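Local coordinates for Ycf54 protein (Thermosynechococcus elongatus, PDB 3HZE), which is of undetermined biochemical activity but belongs to the Ycf54 family, whose relatives in cyanobacteria and plants support the aerobic cyclase step of chlorophyll synthesis, at residues A[7-10]-A[11-15]; A[18-21]-A[22-25]; A[44-47]-A[48-51]; A[77-80]-A[81-85]. All blocks are in the same frame, centred on the assembly; numbering follows the deposited sequence.

Contact 1: residues A[7-10]-A[11-15]; sequences ILAS and KKFLT
S10 ends strand 3-10 and caps the short helix that follows, accepting from F13 N in a serine capping bond at the turn that leads from the four-stranded antiparallel sheet into helix 13-16. S10 takes two hydrogen bonds, and a third lies within the turn itself. OG of S10 lies 3.0 Å from F13 N, held there by a first torsion that sets the hydroxyl between its own backbone N and carbonyl carbon (chi1 66°), which turns it forward to the amide of F13. The main-chain O of the same residue takes L14 N at 3.1 Å, N-H...O 160°, so S10 receives one amide on its side chain and the next on its backbone. One residue along, T15 OG1 donates to K11 O at 2.7 Å and ties a second side chain to the turn. K12, by contrast, sends its ammonium to a salt bridge with E16.

The apolar part centres on the small A9, whose CB meets both F13 and L14, two consecutive residues of the helix. F13 CD1 lies 4.0 Å from A9 CB, with the phenyl ring turned obliquely to the methyl. L14 itself reaches on to A66 and I68 of strand 65-70, bringing the helix against the sheet. Its branch carbon CG comes within 4.0 Å of A9 CB and 3.5 Å of S10 O.

Contact 2: residues A[18-21]-A[22-25]; sequences EPLE and EVFR
The backbone turns from an extended P19 into helix 21-34, and the first i to i+4 bonds run from F24 N to L20 O (2.9 Å, 164°) and from R25 N to E21 O (3.0 Å). This is the opening turn of a helix, where amides lack carbonyls behind them; a water fills that role for V23 N, accepting from it at 3.1 Å while donating to P19 O, 2.8 Å away.

On the outer side of the turn E21 and R25 run alongside each other as an i to i+4 ion pair. The glutamate chain is extended beyond CG and the arginine bends at chi3, which brings the guanidinium back to the carboxylate, the two planes standing 52° apart. One oxygen, OE2 of E21, faces both terminal nitrogens; the bond from R25 NH2 is weak at 3.3 Å, and that from NH1 is doubtful because the place of this atom is less sure.

L20 turns inward to L79 and L83 of helix 73-83 and to L14. Its CD2 lies beside V23 CG2, the two side chains pointing the same way, and its CB packs on F24 CD1 at 3.9 Å. L20 O lies at the edge of the F24 ring, in its plane, 3.3 Å from CD1.

Contact 3: residues A[44-47]-A[48-51]; sequences PEPA and FLEQ
The carbonyl O of P46 is approached by two donors: water 2, at 2.7 Å from it, and L49 N, whose bond of 3.4 Å is weak and bent. The same water also donates to E50 OE2 at 3.3 Å, so it spans the start of the turn and a side chain four residues on. The other carboxylate oxygen, OE1 of E50, forms a salt bridge with K58; a bend at chi2 (-53°) turns the carboxylate so that one oxygen faces the water and the other the lysine.

A firmer backbone bond follows: E50 N donates to A47 O at 3.1 Å, approaching from above the carbonyl plane rather than within it. Next, Q51 N meets F48 O at 2.9 Å. These i to i+3 links make a short 3-10 turn in the loop between strand 40-44 and helix 55-60.

P46 supplies the apolar side. Its CB lies 3.5 Å from F48 CE2, the pyrrolidine and phenyl ring crossing at a slant, while CG runs beside L49 CB, 4.1 Å away. With CG wedged between its backbone N and carbonyl carbon (chi1 79°), the F48 ring swings to the proline side and is received by other aromatics, Y6, F91 and F54, the last edge-to-face. A67 and I69 of strand 65-70 also touch it, as does V96, and Q51 NE2 reaches out to E95 O.

The turn thus divides its work: a buried proline and phenylalanine fix its inner face against the sheet, while water and a lysine take up the polar outer face, probably favouring an ionised E50.

Contact 4: residues A[77-80]-A[81-85]; sequences QWLK and LRLEY
R82 CG lies over the six-membered ring of W78, 3.8 Å from its centroid and 26° off the ring normal, a CH-pi contact between residues one helical turn apart. The touching atom is a methylene rather than the charged end: the two side chains run alongside and point the same way, and the guanidinium, its plane 52° from that of the indole, has W78 CZ2 near its own edge. The first torsion of the arginine, with CG beside the backbone N (chi1 -70°), puts the methylene over the ring; bends at chi2 and chi3 then turn the guanidinium. W78 sets CG anti to its backbone N, which leans the indole forward along the helix toward R82; V23 of helix 21-34 meets the same side chain.

On the inner side, L79 CD2 and L83 CD1 approach at 4.3 Å, and L83 CD1 also lies close to L79 O. These two leucines form the buried side of the last turn of helix 73-83, touching I7 of strand 3-10 and L20.

The backbone beneath is regular up to the end. L83 N donates to L79 O at 2.7 Å, nearly straight, whereas E84 N reaches K80 O at 2.8 Å along a more bent path. E84 then leaves the helix with a positive phi, and Y85 N turns back onto L83 O at 2.7 Å, a classic gamma turn centred on E84. Over this exit K80, bent at chi2, stretches its ammonium to E84 O, a weak bond of 3.3 Å from NZ.

Overall arrangement
Each contact is local and the four follow in series, none nesting or crossing. Contact 1 turns the chain from strand 3-10 into helix 13-16; contact 2, just after it, opens helix 21-34, and F13 O probably bonds E18 N between them. Contact 3 closes the 3-10 turn after strand 40-44, and contact 4 ends helix 73-83 before strand 87-92. Contacts 1, 2 and 4 meet around L14, L20, L79 and L83, with I7 CD1 3.6 Å from L79 CD1, so both long helices pack against the sheet here. Contact 3 lies across the chain's centre from contacts 2 and 4, about 21 and 20 Å between centres, but touches contact 1 through L8 and L49.

Contact 1: residues A[7-10]-A[11-15]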
# COMPACT_ATOMS: atom_id res chain seq x y z
N ILE A 7 3.97 0.65 1.35
CA ILE A 7 4.10 1.71 2.33
C ILE A 7 2.83 1.51 3.16
O ILE A 7 1.79 1.10 2.63
CB ILE A 7 4.10 3.14 1.73
CG1 ILE A 7 2.89 3.34 0.82
CG2 ILE A 7 5.43 3.41 1.04
CD1 ILE A 7 2.56 4.80 0.57
N LEU A 8 2.92 1.76 4.46
CA LEU A 8 1.77 1.59 5.33
C LEU A 8 1.55 2.88 6.12
O LEU A 8 2.50 3.46 6.62
CB LEU A 8 2.03 0.43 6.29
CG LEU A 8 1.01 0.14 7.40
CD1 LEU A 8 -0.29 -0.38 6.78
CD2 LEU A 8 1.61 -0.90 8.35
N ALA A 9 0.30 3.32 6.22
CA ALA A 9 -0.01 4.53 6.98
C ALA A 9 -1.46 4.53 7.43
O ALA A 9 -2.29 3.78 6.90
CB ALA A 9 0.27 5.77 6.14
N SER A 10 -1.78 5.39 8.39
CA SER A 10 -3.14 5.49 8.89
C SER A 10 -4.00 6.09 7.78
O SER A 10 -3.50 6.85 6.95
CB SER A 10 -3.20 6.38 10.13
OG SER A 10 -2.88 7.72 9.79
N LYS A 11 -5.28 5.74 7.76
CA LYS A 11 -6.18 6.28 6.75
C LYS A 11 -6.31 7.77 7.01
O LYS A 11 -6.53 8.57 6.09
CB LYS A 11 -7.55 5.60 6.83
CG LYS A 11 -7.46 4.08 6.83
CD LYS A 11 -8.53 3.42 5.96
CE LYS A 11 -9.93 3.75 6.42
NZ LYS A 11 -10.95 2.97 5.66
N LYS A 12 -6.16 8.15 8.28
CA LYS A 12 -6.25 9.56 8.66
C LYS A 12 -5.16 10.35 7.93
O LYS A 12 -5.44 11.38 7.32
CB LYS A 12 -6.07 9.69 10.18
CG LYS A 12 -6.24 11.12 10.70
CD LYS A 12 -5.88 11.20 12.18
CE LYS A 12 -5.99 12.62 12.72
NZ LYS A 12 -7.40 13.10 12.73
N PHE A 13 -3.93 9.87 7.99
CA PHE A 13 -2.83 10.56 7.32
C PHE A 13 -3.03 10.58 5.80
O PHE A 13 -2.75 11.59 5.14
CB PHE A 13 -1.49 9.88 7.65
CG PHE A 13 -0.32 10.43 6.87
CD1 PHE A 13 0.17 9.74 5.77
CD2 PHE A 13 0.29 11.62 7.24
CE1 PHE A 13 1.25 10.23 5.03
CE2 PHE A 13 1.38 12.12 6.52
CZ PHE A 13 1.86 11.43 5.42
N LEU A 14 -3.51 9.48 5.25
CA LEU A 14 -3.74 9.35 3.80
C LEU A 14 -5.02 10.04 3.30
O LEU A 14 -5.38 9.91 2.13
CB LEU A 14 -3.78 7.87 3.41
CG LEU A 14 -2.46 7.10 3.59
CD1 LEU A 14 -2.67 5.62 3.30
CD2 LEU A 14 -1.41 7.69 2.65
N THR A 15 -5.72 10.75 4.18
CA THR A 15 -6.93 11.45 3.77
C THR A 15 -6.88 12.93 4.20
O THR A 15 -7.39 13.80 3.49
CB THR A 15 -8.22 10.79 4.35
OG1 THR A 15 -8.13 10.74 5.78
CG2 THR A 15 -8.39 9.37 3.82

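Contact 2: residues A[18-21]-A[22-25]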
# COMPACT_ATOMS: atom_id res chain seq x y z
N GLU A 18 -1.98 13.57 3.08
CA GLU A 18 -1.42 13.15 1.80
C GLU A 18 -2.32 12.23 0.98
O GLU A 18 -2.03 11.04 0.84
CB GLU A 18 -0.08 12.44 2.04
CG GLU A 18 1.03 13.35 2.54
CD GLU A 18 1.46 14.36 1.50
OE1 GLU A 18 1.10 14.20 0.32
OE2 GLU A 18 2.17 15.31 1.87
N PRO A 19 -3.43 12.76 0.45
CA PRO A 19 -4.34 11.94 -0.35
C PRO A 19 -3.61 11.46 -1.61
O PRO A 19 -2.91 12.24 -2.26
CB PRO A 19 -5.50 12.91 -0.66
CG PRO A 19 -4.81 14.28 -0.66
CD PRO A 19 -3.93 14.15 0.57
N LEU A 20 -3.74 10.18 -1.94
CA LEU A 20 -3.05 9.61 -3.10
C LEU A 20 -3.92 9.37 -4.33
O LEU A 20 -3.49 8.80 -5.32
CB LEU A 20 -2.37 8.30 -2.68
CG LEU A 20 -1.25 8.45 -1.65
CD1 LEU A 20 -0.73 7.08 -1.25
CD2 LEU A 20 -0.14 9.29 -2.25
N GLU A 21 -5.16 9.80 -4.22
CA GLU A 21 -6.17 9.68 -5.26
C GLU A 21 -5.65 10.00 -6.66
O GLU A 21 -5.72 9.17 -7.57
CB GLU A 21 -7.29 10.65 -4.91
CG GLU A 21 -8.66 10.23 -5.28
CD GLU A 21 -9.66 11.30 -4.90
OE1 GLU A 21 -9.69 11.70 -3.71
OE2 GLU A 21 -10.39 11.75 -5.79
N GLU A 22 -5.15 11.22 -6.82
CA GLU A 22 -4.65 11.69 -8.10
C GLU A 22 -3.35 10.99 -8.49
O GLU A 22 -3.10 10.77 -9.67
CB GLU A 22 -4.48 13.22 -8.07
CG GLU A 22 -3.87 13.81 -9.35
CD GLU A 22 -4.49 15.14 -9.77
OE1 GLU A 22 -4.00 15.75 -10.75
OE2 GLU A 22 -5.48 15.58 -9.14
N VAL A 23 -2.52 10.65 -7.51
CA VAL A 23 -1.28 9.94 -7.81
C VAL A 23 -1.68 8.62 -8.49
O VAL A 23 -1.12 8.24 -9.51
CB VAL A 23 -0.45 9.64 -6.52
CG1 VAL A 23 0.68 8.66 -6.84
CG2 VAL A 23 0.15 10.95 -5.98
N PHE A 24 -2.68 7.95 -7.92
CA PHE A 24 -3.14 6.69 -8.51
C PHE A 24 -3.73 6.87 -9.91
O PHE A 24 -3.34 6.17 -10.83
CB PHE A 24 -4.20 6.03 -7.63
CG PHE A 24 -3.64 5.09 -6.60
CD1 PHE A 24 -3.17 5.55 -5.38
CD2 PHE A 24 -3.58 3.72 -6.86
CE1 PHE A 24 -2.64 4.67 -4.42
CE2 PHE A 24 -3.07 2.83 -5.92
CZ PHE A 24 -2.60 3.30 -4.70
N ARG A 25 -4.67 7.80 -10.05
CA ARG A 25 -5.31 8.03 -11.34
C ARG A 25 -4.35 8.49 -12.45
O ARG A 25 -4.48 8.06 -13.60
CB ARG A 25 -6.47 9.02 -11.18
CG ARG A 25 -7.64 8.42 -10.38
CD ARG A 25 -8.97 9.10 -10.68
NE ARG A 25 -8.96 10.50 -10.30
CZ ARG A 25 -9.09 10.95 -9.06
NH1 ARG A 25 -9.25 10.09 -8.06
NH2 ARG A 25 -9.05 12.25 -8.81
O HOH W 1 -3.03 12.37 -5.02

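Contact 3: residues A[44-47]-A[48-51]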
# COMPACT_ATOMS: atom_id res chain seq x y z
N PRO A 44 -6.90 -0.97 1.66
CA PRO A 44 -7.28 -0.50 2.99
C PRO A 44 -7.35 -1.67 3.96
O PRO A 44 -7.65 -2.79 3.55
CB PRO A 44 -8.65 0.14 2.75
CG PRO A 44 -9.22 -0.68 1.64
CD PRO A 44 -8.03 -0.90 0.71
N GLU A 45 -7.04 -1.41 5.23
CA GLU A 45 -7.07 -2.45 6.26
C GLU A 45 -6.51 -3.76 5.70
O GLU A 45 -7.20 -4.78 5.65
CB GLU A 45 -8.52 -2.64 6.74
CG GLU A 45 -9.12 -1.35 7.28
CD GLU A 45 -10.57 -1.51 7.69
OE1 GLU A 45 -10.86 -2.35 8.57
OE2 GLU A 45 -11.42 -0.78 7.14
N PRO A 46 -5.23 -3.73 5.27
CA PRO A 46 -4.52 -4.88 4.70
C PRO A 46 -4.48 -6.11 5.60
O PRO A 46 -4.13 -6.02 6.77
CB PRO A 46 -3.13 -4.31 4.39
CG PRO A 46 -2.95 -3.28 5.44
CD PRO A 46 -4.30 -2.60 5.47
N ALA A 47 -4.85 -7.26 5.04
CA ALA A 47 -4.86 -8.51 5.79
C ALA A 47 -3.47 -8.93 6.25
O ALA A 47 -3.32 -9.47 7.35
CB ALA A 47 -5.49 -9.62 4.96
N PHE A 48 -2.46 -8.68 5.43
CA PHE A 48 -1.10 -9.08 5.80
C PHE A 48 -0.62 -8.49 7.12
O PHE A 48 0.12 -9.13 7.86
CB PHE A 48 -0.11 -8.76 4.66
CG PHE A 48 0.31 -7.30 4.58
CD1 PHE A 48 1.30 -6.80 5.44
CD2 PHE A 48 -0.25 -6.45 3.64
CE1 PHE A 48 1.72 -5.47 5.35
CE2 PHE A 48 0.16 -5.11 3.54
CZ PHE A 48 1.15 -4.62 4.39
N LEU A 49 -1.07 -7.28 7.42
CA LEU A 49 -0.66 -6.60 8.64
C LEU A 49 -1.02 -7.35 9.93
O LEU A 49 -0.50 -7.05 11.00
CB LEU A 49 -1.26 -5.20 8.67
CG LEU A 49 -0.90 -4.27 9.83
CD1 LEU A 49 0.61 -4.07 9.89
CD2 LEU A 49 -1.62 -2.94 9.64
N GLU A 50 -1.91 -8.33 9.82
CA GLU A 50 -2.34 -9.11 10.98
C GLU A 50 -1.46 -10.34 11.23
O GLU A 50 -1.57 -10.98 12.26
CB GLU A 50 -3.80 -9.56 10.84
CG GLU A 50 -4.79 -8.42 10.67
CD GLU A 50 -4.67 -7.37 11.77
OE1 GLU A 50 -4.87 -7.72 12.95
OE2 GLU A 50 -4.39 -6.20 11.45
N GLN A 51 -0.60 -10.66 10.26
CA GLN A 51 0.28 -11.81 10.40
C GLN A 51 1.39 -11.49 11.40
O GLN A 51 1.79 -10.34 11.56
CB GLN A 51 0.89 -12.20 9.04
CG GLN A 51 -0.12 -12.71 8.03
CD GLN A 51 0.54 -13.35 6.82
OE1 GLN A 51 -0.12 -13.63 5.81
NE2 GLN A 51 1.84 -13.60 6.91
O HOH W 2 -5.10 -4.46 8.74

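Contact 4: residues A[77-80]-A[81-85]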
# COMPACT_ATOMS: atom_id res chain seq x y z
N GLN A 77 9.46 3.29 -3.10
CA GLN A 77 10.51 4.14 -2.54
C GLN A 77 10.17 5.60 -2.83
O GLN A 77 10.44 6.48 -2.02
CB GLN A 77 11.88 3.79 -3.15
CG GLN A 77 12.33 2.36 -2.91
CD GLN A 77 13.64 2.04 -3.61
OE1 GLN A 77 13.83 2.37 -4.78
NE2 GLN A 77 14.55 1.38 -2.90
N TRP A 78 9.58 5.85 -3.99
CA TRP A 78 9.20 7.21 -4.35
C TRP A 78 8.12 7.72 -3.39
O TRP A 78 8.18 8.86 -2.92
CB TRP A 78 8.69 7.24 -5.79
CG TRP A 78 8.14 8.56 -6.20
CD1 TRP A 78 8.85 9.66 -6.62
CD2 TRP A 78 6.76 8.95 -6.21
NE1 TRP A 78 7.99 10.70 -6.89
CE2 TRP A 78 6.70 10.29 -6.65
CE3 TRP A 78 5.57 8.28 -5.89
CZ2 TRP A 78 5.49 10.98 -6.78
CZ3 TRP A 78 4.36 8.97 -6.02
CH2 TRP A 78 4.34 10.31 -6.46
N LEU A 79 7.13 6.87 -3.09
CA LEU A 79 6.06 7.26 -2.17
C LEU A 79 6.63 7.60 -0.79
O LEU A 79 6.20 8.55 -0.15
CB LEU A 79 5.03 6.13 -2.04
CG LEU A 79 3.99 6.01 -3.17
CD1 LEU A 79 3.15 4.75 -2.97
CD2 LEU A 79 3.09 7.24 -3.17
N LYS A 80 7.60 6.81 -0.32
CA LYS A 80 8.21 7.05 0.98
C LYS A 80 8.92 8.41 0.96
O LYS A 80 8.83 9.18 1.91
CB LYS A 80 9.20 5.93 1.31
CG LYS A 80 9.44 5.71 2.81
CD LYS A 80 10.16 6.87 3.45
CE LYS A 80 10.33 6.65 4.95
NZ LYS A 80 10.90 7.86 5.63
N LEU A 81 9.63 8.70 -0.13
CA LEU A 81 10.33 9.98 -0.26
C LEU A 81 9.33 11.14 -0.22
O LEU A 81 9.55 12.14 0.45
CB LEU A 81 11.10 10.06 -1.59
CG LEU A 81 12.49 9.46 -1.73
CD1 LEU A 81 13.00 9.73 -3.15
CD2 LEU A 81 13.44 10.09 -0.70
N ARG A 82 8.24 10.98 -0.96
CA ARG A 82 7.20 12.01 -1.02
C ARG A 82 6.39 12.19 0.27
O ARG A 82 6.21 13.32 0.73
CB ARG A 82 6.23 11.71 -2.18
CG ARG A 82 6.82 11.88 -3.58
CD ARG A 82 6.81 13.35 -4.01
NE ARG A 82 5.52 13.95 -3.70
CZ ARG A 82 5.36 15.06 -2.99
NH1 ARG A 82 6.42 15.71 -2.53
NH2 ARG A 82 4.13 15.50 -2.71
N LEU A 83 5.92 11.09 0.86
CA LEU A 83 5.09 11.16 2.07
C LEU A 83 5.83 11.25 3.41
O LEU A 83 5.34 11.89 4.35
CB LEU A 83 4.13 9.97 2.11
CG LEU A 83 2.85 10.03 1.26
CD1 LEU A 83 3.20 10.35 -0.17
CD2 LEU A 83 2.12 8.70 1.35
N GLU A 84 6.98 10.59 3.48
CA GLU A 84 7.83 10.57 4.67
C GLU A 84 7.28 9.88 5.91
O GLU A 84 7.87 8.92 6.41
CB GLU A 84 8.26 12.01 5.04
CG GLU A 84 9.17 12.07 6.27
CD GLU A 84 9.75 13.45 6.54
OE1 GLU A 84 10.44 13.61 7.57
OE2 GLU A 84 9.52 14.38 5.73
N TYR A 85 6.15 10.35 6.43
CA TYR A 85 5.57 9.78 7.65
C TYR A 85 4.75 8.52 7.42
O TYR A 85 3.56 8.47 7.75
CB TYR A 85 4.72 10.84 8.33
CG TYR A 85 5.52 12.02 8.80
CD1 TYR A 85 6.29 11.94 9.96
CD2 TYR A 85 5.55 13.21 8.08
CE1 TYR A 85 7.07 13.02 10.39
CE2 TYR A 85 6.33 14.29 8.49
CZ TYR A 85 7.08 14.19 9.65
OH TYR A 85 7.86 15.24 10.07